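Local coordinates for protein aminopeptidase N (Francisella tularensis subsp. tularensis, PDB 5DLL) that probably degrades intracellular peptides as a zinc-dependent M1-family aminopeptidase, releasing single residues, preferably alanine, from peptide N-termini, at residues L536-S541 / D562-N567; H557-D562 / D570-I575. All blocks are in the same frame, centred on the assembly; numbering follows the deposited sequence.

In the fold
Interactions 1 and 2 sit at the start of the C-terminal helical domain, where it meets the Ig-like domain, and their centres are 10 Å apart. Helix 565-581 takes part in both: its first turn and the preceding loop face the Ig-like domain in 536-541 / 562-567, and its next turns pack on helix 552-561 in 557-562 / 570-575. Asp562, the first residue beyond helix 552-561, belongs to both but makes contact only in interaction 1. The two contacts also touch directly, Asn567 O lying 3.7 Å from Ile558 CG2. Both lie away from the zinc site of His309, His313 and Glu332. Their centres are about 23 Å and 28 Å from the centre of the chain.

Interaction 1 (L536-S541 / D562-N567); sequences LFRDFS and DNNAFN
One face of the Phe566 ring lies against the backbone of the opposing turn, with Phe540 N and Asp539 C over it, the carbon offset toward the rim; Phe537 O meets the ring obliquely. The Arg538 guanidinium is almost parallel to the Asn564 amide, their planes 7° apart, and has Asn564 CB over one face. These groups join the Ig-like and helical domains of the M1 aminopeptidase: the type II turn Phe537-Phe540 abuts the start of helix 565-581. Extended from CG to NE, Arg538 slides past Asn564 until its NH2 is 3.0 Å from Asp562 OD1. That oxygen is well out of the guanidinium plane, so the salt bridge rests on charge alone, and Glu511 is the stronger partner of Arg538. Asp562 OD1 also accepts from Asn564 N at 2.9 Å, closing an Asx turn, while its OD2 bonds Ser535. With CG anti to the backbone N (chi1 -169°), Asn564 serves as N-cap, its OD1 accepting from Asn567 N at 3.0 Å. The same OD1 receives a weak bond from Asp539 N. Asn564 ND2 gives weak bonds to both carboxylate oxygens of Asp539, which also pairs with Lys498. Asn567 ND2 donates to Leu536 O at 3.0 Å (N-H...O 157°), from above the carbonyl plane, though the oxygen lies close to the Asn567 amide plane.

Interaction 2 (H557-D562 / D570-I575); sequences HIVKYD and DSLQQI
Val559 loses the most surface here, and one of its methyls makes nearly all its contacts: CG2 touches Ser571, Leu572 and Ile575. It rests on the backbone of the facing helix, 3.7 Å from Leu572 N, and also meets Leu572 CB at 3.9 Å. Because CG1 stands anti to the backbone N (chi1 172°), CG2 takes the position beside that nitrogen and is the branch directed into the interface. CG1 makes a looser approach, 4.2 Å from Leu572 CD1, and the Val559 and Leu572 side chains cross at about a right angle. One turn further along, Ile575 CD1 reaches Val559 CG2 at 4.3 Å. The two segments belong to consecutive helices, 552-561 and 565-581, which form an antiparallel helical hairpin in the C-terminal helical domain, probably of ARM-repeat-like build. The evidence is geometric: the short axes approach to 8.9 Å, and their N-to-C directions are 143° apart. No hydrogen bond links the segments, so the contact is one of van der Waals packing. Val559 and Leu572 mark the nearest backbone pair, with 6.2 Å between their CA atoms. Ser571, second in buried area, has an apolar neighbourhood across the contact. Its CB packs on Val559 CG2, and its OG sits beside a methyl, 3.4 Å from Ile558 CG2. The hydroxyl finds its polar partner within its own helix, in a hydrogen bond with Asn567 O. Leu555, a turn before Val559, continues the packing on Ser571 and Ile575.

Interaction 1 (L536-S541 / D562-N567)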
ATOM      1  N   LEU A 536     -12.371  -1.150 -24.327  1.00 64.02           N
ATOM      2  CA  LEU A 536     -11.829   0.176 -24.017  1.00 66.40           C
ATOM      3  C   LEU A 536     -11.221   0.275 -22.619  1.00 67.81           C
ATOM      4  O   LEU A 536     -11.704  -0.351 -21.673  1.00 75.72           O
ATOM      5  CB  LEU A 536     -12.926   1.230 -24.173  1.00 65.54           C
ATOM      6  CG  LEU A 536     -13.262   1.609 -25.618  1.00 65.96           C
ATOM      7  CD1 LEU A 536     -14.569   2.386 -25.682  1.00 68.33           C
ATOM      8  CD2 LEU A 536     -12.126   2.404 -26.243  1.00 64.60           C
ATOM      9  N   PHE A 537     -10.167   1.084 -22.511  1.00 62.39           N
ATOM     10  CA  PHE A 537      -9.418   1.264 -21.265  1.00 68.54           C
ATOM     11  C   PHE A 537      -8.978  -0.080 -20.680  1.00 65.23           C
ATOM     12  O   PHE A 537      -9.298  -0.428 -19.538  1.00 60.01           O
ATOM     13  CB  PHE A 537     -10.225   2.092 -20.258  1.00 68.58           C
ATOM     14  CG  PHE A 537     -10.554   3.475 -20.747  1.00 67.82           C
ATOM     15  CD1 PHE A 537      -9.614   4.495 -20.663  1.00 69.29           C
ATOM     16  CD2 PHE A 537     -11.793   3.753 -21.311  1.00 68.50           C
ATOM     17  CE1 PHE A 537      -9.910   5.770 -21.121  1.00 73.88           C
ATOM     18  CE2 PHE A 537     -12.096   5.025 -21.771  1.00 65.63           C
ATOM     19  CZ  PHE A 537     -11.153   6.035 -21.676  1.00 70.94           C
ATOM     20  N   ARG A 538      -8.243  -0.828 -21.497  1.00 59.16           N
ATOM     21  CA  ARG A 538      -7.735  -2.138 -21.116  1.00 58.73           C
ATOM     22  C   ARG A 538      -6.703  -2.018 -20.001  1.00 59.40           C
ATOM     23  O   ARG A 538      -5.810  -1.171 -20.067  1.00 60.95           O
ATOM     24  CB  ARG A 538      -7.105  -2.821 -22.321  1.00 54.90           C
ATOM     25  CG  ARG A 538      -8.097  -3.218 -23.396  1.00 61.08           C
ATOM     26  CD  ARG A 538      -7.375  -3.893 -24.549  1.00 63.61           C
ATOM     27  NE  ARG A 538      -8.281  -4.632 -25.420  1.00 61.91           N
ATOM     28  CZ  ARG A 538      -7.888  -5.447 -26.397  1.00 65.74           C
ATOM     29  NH1 ARG A 538      -6.594  -5.641 -26.639  1.00 65.75           N
ATOM     30  NH2 ARG A 538      -8.797  -6.076 -27.135  1.00 66.39           N
ATOM     31  N   ASP A 539      -6.832  -2.875 -18.988  1.00 61.91           N
ATOM     32  CA  ASP A 539      -5.999  -2.822 -17.776  1.00 65.52           C
ATOM     33  C   ASP A 539      -6.128  -1.490 -17.023  1.00 63.84           C
ATOM     34  O   ASP A 539      -5.190  -1.071 -16.332  1.00 54.35           O
ATOM     35  CB  ASP A 539      -4.526  -3.108 -18.103  1.00 64.55           C
ATOM     36  CG  ASP A 539      -4.327  -4.460 -18.746  1.00 75.35           C
ATOM     37  OD1 ASP A 539      -4.661  -5.478 -18.103  1.00 81.08           O
ATOM     38  OD2 ASP A 539      -3.832  -4.507 -19.892  1.00 77.07           O
ATOM     39  N   PHE A 540      -7.290  -0.841 -17.151  1.00 62.56           N
ATOM     40  CA  PHE A 540      -7.550   0.448 -16.508  1.00 57.97           C
ATOM     41  C   PHE A 540      -6.434   1.428 -16.884  1.00 56.28           C
ATOM     42  O   PHE A 540      -5.675   1.898 -16.028  1.00 54.25           O
ATOM     43  CB  PHE A 540      -7.658   0.245 -14.992  1.00 55.16           C
ATOM     44  CG  PHE A 540      -8.321   1.376 -14.261  1.00 56.27           C
ATOM     45  CD1 PHE A 540      -9.657   1.682 -14.488  1.00 60.19           C
ATOM     46  CD2 PHE A 540      -7.620   2.112 -13.309  1.00 51.15           C
ATOM     47  CE1 PHE A 540     -10.275   2.713 -13.799  1.00 56.39           C
ATOM     48  CE2 PHE A 540      -8.232   3.141 -12.618  1.00 50.15           C
ATOM     49  CZ  PHE A 540      -9.561   3.442 -12.862  1.00 53.93           C
ATOM     50  N   SER A 541      -6.337   1.713 -18.182  1.00 50.80           N
ATOM     51  CA  SER A 541      -5.197   2.449 -18.734  1.00 55.82           C
ATOM     52  C   SER A 541      -5.068   3.870 -18.183  1.00 56.24           C
ATOM     53  O   SER A 541      -3.959   4.399 -18.105  1.00 64.77           O
ATOM     54  CB  SER A 541      -5.251   2.469 -20.268  1.00 53.28           C
ATOM     55  OG  SER A 541      -6.443   3.061 -20.746  1.00 54.86           O
ATOM     56  N   ASP A 562     -12.886 -11.192 -25.780  1.00 66.11           N
ATOM     57  CA  ASP A 562     -11.833 -10.178 -25.610  1.00 64.97           C
ATOM     58  C   ASP A 562     -10.515 -10.795 -25.122  1.00 67.34           C
ATOM     59  O   ASP A 562     -10.507 -11.595 -24.186  1.00 61.51           O
ATOM     60  CB  ASP A 562     -12.298  -9.090 -24.627  1.00 65.38           C
ATOM     61  CG  ASP A 562     -11.373  -7.865 -24.590  1.00 65.79           C
ATOM     62  OD1 ASP A 562     -10.269  -7.892 -25.178  1.00 71.04           O
ATOM     63  OD2 ASP A 562     -11.759  -6.860 -23.957  1.00 57.60           O
ATOM     64  N   ASN A 563      -9.411 -10.416 -25.769  1.00 65.59           N
ATOM     65  CA  ASN A 563      -8.070 -10.819 -25.335  1.00 60.55           C
ATOM     66  C   ASN A 563      -7.760 -10.329 -23.924  1.00 61.61           C
ATOM     67  O   ASN A 563      -7.186 -11.067 -23.122  1.00 62.86           O
ATOM     68  CB  ASN A 563      -6.996 -10.277 -26.290  1.00 60.99           C
ATOM     69  CG  ASN A 563      -6.891 -11.074 -27.583  1.00 69.59           C
ATOM     70  OD1 ASN A 563      -7.033 -12.298 -27.592  1.00 64.95           O
ATOM     71  ND2 ASN A 563      -6.610 -10.381 -28.681  1.00 71.52           N
ATOM     72  N   ASN A 564      -8.144  -9.085 -23.639  1.00 57.55           N
ATOM     73  CA  ASN A 564      -7.819  -8.421 -22.372  1.00 56.58           C
ATOM     74  C   ASN A 564      -8.537  -9.029 -21.167  1.00 57.47           C
ATOM     75  O   ASN A 564      -9.736  -8.823 -20.981  1.00 58.82           O
ATOM     76  CB  ASN A 564      -8.145  -6.925 -22.458  1.00 52.55           C
ATOM     77  CG  ASN A 564      -7.598  -6.138 -21.284  1.00 51.62           C
ATOM     78  OD1 ASN A 564      -8.346  -5.504 -20.541  1.00 50.99           O
ATOM     79  ND2 ASN A 564      -6.284  -6.173 -21.114  1.00 53.81           N
ATOM     80  N   ALA A 565      -7.787  -9.767 -20.351  1.00 60.34           N
ATOM     81  CA  ALA A 565      -8.319 -10.402 -19.139  1.00 57.59           C
ATOM     82  C   ALA A 565      -9.042  -9.423 -18.208  1.00 57.75           C
ATOM     83  O   ALA A 565     -10.066  -9.766 -17.614  1.00 62.53           O
ATOM     84  CB  ALA A 565      -7.198 -11.105 -18.381  1.00 60.16           C
ATOM     85  N   PHE A 566      -8.505  -8.213 -18.072  1.00 51.46           N
ATOM     86  CA  PHE A 566      -9.098  -7.223 -17.183  1.00 51.69           C
ATOM     87  C   PHE A 566     -10.506  -6.857 -17.643  1.00 52.04           C
ATOM     88  O   PHE A 566     -11.457  -6.964 -16.871  1.00 57.28           O
ATOM     89  CB  PHE A 566      -8.221  -5.971 -17.100  1.00 54.96           C
ATOM     90  CG  PHE A 566      -8.789  -4.889 -16.222  1.00 54.68           C
ATOM     91  CD1 PHE A 566      -8.561  -4.899 -14.849  1.00 52.01           C
ATOM     92  CD2 PHE A 566      -9.553  -3.861 -16.767  1.00 51.21           C
ATOM     93  CE1 PHE A 566      -9.086  -3.908 -14.037  1.00 49.40           C
ATOM     94  CE2 PHE A 566     -10.079  -2.866 -15.960  1.00 52.23           C
ATOM     95  CZ  PHE A 566      -9.846  -2.891 -14.593  1.00 52.82           C
ATOM     96  N   ASN A 567     -10.637  -6.436 -18.901  1.00 46.25           N
ATOM     97  CA  ASN A 567     -11.936  -6.018 -19.433  1.00 46.93           C
ATOM     98  C   ASN A 567     -12.973  -7.136 -19.419  1.00 49.80           C
ATOM     99  O   ASN A 567     -14.174  -6.860 -19.421  1.00 56.31           O
ATOM    100  CB  ASN A 567     -11.806  -5.437 -20.851  1.00 49.76           C
ATOM    101  CG  ASN A 567     -11.617  -3.925 -20.859  1.00 53.97           C
ATOM    102  OD1 ASN A 567     -11.587  -3.272 -19.814  1.00 50.84           O
ATOM    103  ND2 ASN A 567     -11.498  -3.360 -22.054  1.00 59.40           N
TER

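Interaction 2 (H557-D562 / D570-I575)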
ATOM      1  N   HIS A 557     -20.388 -10.246 -25.068  1.00 60.36           N
ATOM      2  CA  HIS A 557     -19.439 -10.481 -26.162  1.00 67.79           C
ATOM      3  C   HIS A 557     -17.998 -10.165 -25.730  1.00 67.26           C
ATOM      4  O   HIS A 557     -17.065 -10.887 -26.086  1.00 60.00           O
ATOM      5  CB  HIS A 557     -19.821  -9.643 -27.392  1.00 71.49           C
ATOM      6  CG  HIS A 557     -19.163 -10.088 -28.665  1.00 77.57           C
ATOM      7  ND1 HIS A 557     -19.703 -11.060 -29.482  1.00 77.01           N
ATOM      8  CD2 HIS A 557     -18.016  -9.688 -29.265  1.00 73.74           C
ATOM      9  CE1 HIS A 557     -18.914 -11.243 -30.526  1.00 80.23           C
ATOM     10  NE2 HIS A 557     -17.883 -10.424 -30.418  1.00 78.42           N
ATOM     11  N   ILE A 558     -17.826  -9.089 -24.961  1.00 64.50           N
ATOM     12  CA  ILE A 558     -16.516  -8.727 -24.410  1.00 59.39           C
ATOM     13  C   ILE A 558     -16.052  -9.787 -23.412  1.00 54.48           C
ATOM     14  O   ILE A 558     -14.882 -10.161 -23.395  1.00 52.49           O
ATOM     15  CB  ILE A 558     -16.538  -7.328 -23.749  1.00 57.67           C
ATOM     16  CG1 ILE A 558     -16.729  -6.245 -24.818  1.00 61.37           C
ATOM     17  CG2 ILE A 558     -15.248  -7.057 -22.985  1.00 60.60           C
ATOM     18  CD1 ILE A 558     -17.038  -4.869 -24.267  1.00 62.58           C
ATOM     19  N   VAL A 559     -16.978 -10.283 -22.599  1.00 55.71           N
ATOM     20  CA  VAL A 559     -16.667 -11.350 -21.645  1.00 62.97           C
ATOM     21  C   VAL A 559     -16.227 -12.635 -22.357  1.00 62.71           C
ATOM     22  O   VAL A 559     -15.374 -13.366 -21.850  1.00 62.20           O
ATOM     23  CB  VAL A 559     -17.874 -11.652 -20.722  1.00 64.33           C
ATOM     24  CG1 VAL A 559     -17.617 -12.890 -19.865  1.00 62.23           C
ATOM     25  CG2 VAL A 559     -18.187 -10.448 -19.841  1.00 64.79           C
ATOM     26  N   LYS A 560     -16.801 -12.899 -23.527  1.00 61.14           N
ATOM     27  CA  LYS A 560     -16.556 -14.146 -24.255  1.00 76.09           C
ATOM     28  C   LYS A 560     -15.275 -14.144 -25.113  1.00 74.82           C
ATOM     29  O   LYS A 560     -14.510 -15.112 -25.078  1.00 66.31           O
ATOM     30  CB  LYS A 560     -17.774 -14.480 -25.126  1.00 77.93           C
ATOM     31  CG  LYS A 560     -17.800 -15.903 -25.660  1.00 89.58           C
ATOM     32  CD  LYS A 560     -19.079 -16.172 -26.441  1.00103.56           C
ATOM     33  CE  LYS A 560     -18.996 -17.464 -27.239  1.00101.05           C
ATOM     34  NZ  LYS A 560     -19.023 -18.670 -26.369  1.00106.03           N
ATOM     35  N   TYR A 561     -15.042 -13.065 -25.866  1.00 73.55           N
ATOM     36  CA  TYR A 561     -14.021 -13.056 -26.930  1.00 72.15           C
ATOM     37  C   TYR A 561     -12.819 -12.116 -26.740  1.00 70.24           C
ATOM     38  O   TYR A 561     -11.840 -12.233 -27.480  1.00 66.53           O
ATOM     39  CB  TYR A 561     -14.682 -12.716 -28.275  1.00 75.95           C
ATOM     40  CG  TYR A 561     -15.650 -13.761 -28.791  1.00 76.45           C
ATOM     41  CD1 TYR A 561     -15.199 -15.010 -29.217  1.00 79.39           C
ATOM     42  CD2 TYR A 561     -17.016 -13.493 -28.879  1.00 73.13           C
ATOM     43  CE1 TYR A 561     -16.080 -15.964 -29.700  1.00 80.97           C
ATOM     44  CE2 TYR A 561     -17.903 -14.442 -29.362  1.00 77.77           C
ATOM     45  CZ  TYR A 561     -17.431 -15.675 -29.772  1.00 80.65           C
ATOM     46  OH  TYR A 561     -18.308 -16.620 -30.250  1.00 76.10           O
ATOM     47  N   ASP A 562     -12.886 -11.192 -25.780  1.00 66.11           N
ATOM     48  CA  ASP A 562     -11.833 -10.178 -25.610  1.00 64.97           C
ATOM     49  C   ASP A 562     -10.515 -10.795 -25.122  1.00 67.34           C
ATOM     50  O   ASP A 562     -10.507 -11.595 -24.186  1.00 61.51           O
ATOM     51  CB  ASP A 562     -12.298  -9.090 -24.627  1.00 65.38           C
ATOM     52  CG  ASP A 562     -11.373  -7.865 -24.590  1.00 65.79           C
ATOM     53  OD1 ASP A 562     -10.269  -7.892 -25.178  1.00 71.04           O
ATOM     54  OD2 ASP A 562     -11.759  -6.860 -23.957  1.00 57.60           O
ATOM     55  N   ASP A 570     -13.977  -6.913 -15.831  1.00 52.89           N
ATOM     56  CA  ASP A 570     -14.636  -5.620 -15.634  1.00 55.31           C
ATOM     57  C   ASP A 570     -16.049  -5.613 -16.203  1.00 56.74           C
ATOM     58  O   ASP A 570     -16.974  -5.107 -15.570  1.00 61.78           O
ATOM     59  CB  ASP A 570     -13.814  -4.495 -16.274  1.00 55.83           C
ATOM     60  CG  ASP A 570     -14.205  -3.119 -15.764  1.00 52.31           C
ATOM     61  OD1 ASP A 570     -14.368  -2.962 -14.536  1.00 48.55           O
ATOM     62  OD2 ASP A 570     -14.336  -2.187 -16.588  1.00 53.47           O
ATOM     63  N   SER A 571     -16.203  -6.176 -17.399  1.00 59.84           N
ATOM     64  CA  SER A 571     -17.501  -6.248 -18.067  1.00 55.68           C
ATOM     65  C   SER A 571     -18.449  -7.241 -17.391  1.00 51.53           C
ATOM     66  O   SER A 571     -19.659  -7.033 -17.386  1.00 47.99           O
ATOM     67  CB  SER A 571     -17.324  -6.625 -19.540  1.00 53.57           C
ATOM     68  OG  SER A 571     -16.548  -5.656 -20.218  1.00 55.37           O
ATOM     69  N   LEU A 572     -17.899  -8.316 -16.830  1.00 48.28           N
ATOM     70  CA  LEU A 572     -18.704  -9.315 -16.128  1.00 50.98           C
ATOM     71  C   LEU A 572     -19.211  -8.781 -14.781  1.00 55.53           C
ATOM     72  O   LEU A 572     -20.358  -9.026 -14.399  1.00 49.84           O
ATOM     73  CB  LEU A 572     -17.897 -10.601 -15.919  1.00 55.56           C
ATOM     74  CG  LEU A 572     -18.665 -11.847 -15.454  1.00 63.89           C
ATOM     75  CD1 LEU A 572     -19.804 -12.197 -16.403  1.00 65.31           C
ATOM     76  CD2 LEU A 572     -17.716 -13.027 -15.305  1.00 62.12           C
ATOM     77  N   GLN A 573     -18.358  -8.046 -14.072  1.00 60.51           N
ATOM     78  CA  GLN A 573     -18.745  -7.427 -12.804  1.00 55.86           C
ATOM     79  C   GLN A 573     -19.767  -6.305 -13.045  1.00 59.85           C
ATOM     80  O   GLN A 573     -20.602  -6.029 -12.188  1.00 59.69           O
ATOM     81  CB  GLN A 573     -17.514  -6.885 -12.058  1.00 50.73           C
ATOM     82  CG  GLN A 573     -16.458  -7.934 -11.710  1.00 52.68           C
ATOM     83  CD  GLN A 573     -16.746  -8.711 -10.429  1.00 55.44           C
ATOM     84  OE1 GLN A 573     -16.597  -8.188  -9.321  1.00 46.57           O
ATOM     85  NE2 GLN A 573     -17.126  -9.978 -10.578  1.00 52.26           N
ATOM     86  N   GLN A 574     -19.699  -5.667 -14.211  1.00 59.31           N
ATOM     87  CA  GLN A 574     -20.648  -4.616 -14.576  1.00 60.20           C
ATOM     88  C   GLN A 574     -22.036  -5.180 -14.866  1.00 59.74           C
ATOM     89  O   GLN A 574     -23.043  -4.540 -14.572  1.00 57.88           O
ATOM     90  CB  GLN A 574     -20.140  -3.845 -15.794  1.00 66.12           C
ATOM     91  CG  GLN A 574     -21.037  -2.691 -16.211  1.00 76.40           C
ATOM     92  CD  GLN A 574     -20.274  -1.569 -16.889  1.00 93.13           C
ATOM     93  OE1 GLN A 574     -19.291  -1.055 -16.350  1.00 95.07           O
ATOM     94  NE2 GLN A 574     -20.730  -1.174 -18.074  1.00 94.60           N
ATOM     95  N   ILE A 575     -22.078  -6.375 -15.447  1.00 63.39           N
ATOM     96  CA  ILE A 575     -23.341  -7.052 -15.748  1.00 62.50           C
ATOM     97  C   ILE A 575     -24.011  -7.522 -14.460  1.00 65.61           C
ATOM     98  O   ILE A 575     -25.161  -7.173 -14.191  1.00 69.94           O
ATOM     99  CB  ILE A 575     -23.123  -8.256 -16.691  1.00 61.93           C
ATOM    100  CG1 ILE A 575     -22.739  -7.767 -18.092  1.00 68.18           C
ATOM    101  CG2 ILE A 575     -24.374  -9.121 -16.776  1.00 66.67           C
ATOM    102  CD1 ILE A 575     -22.055  -8.815 -18.944  1.00 71.14           C
TER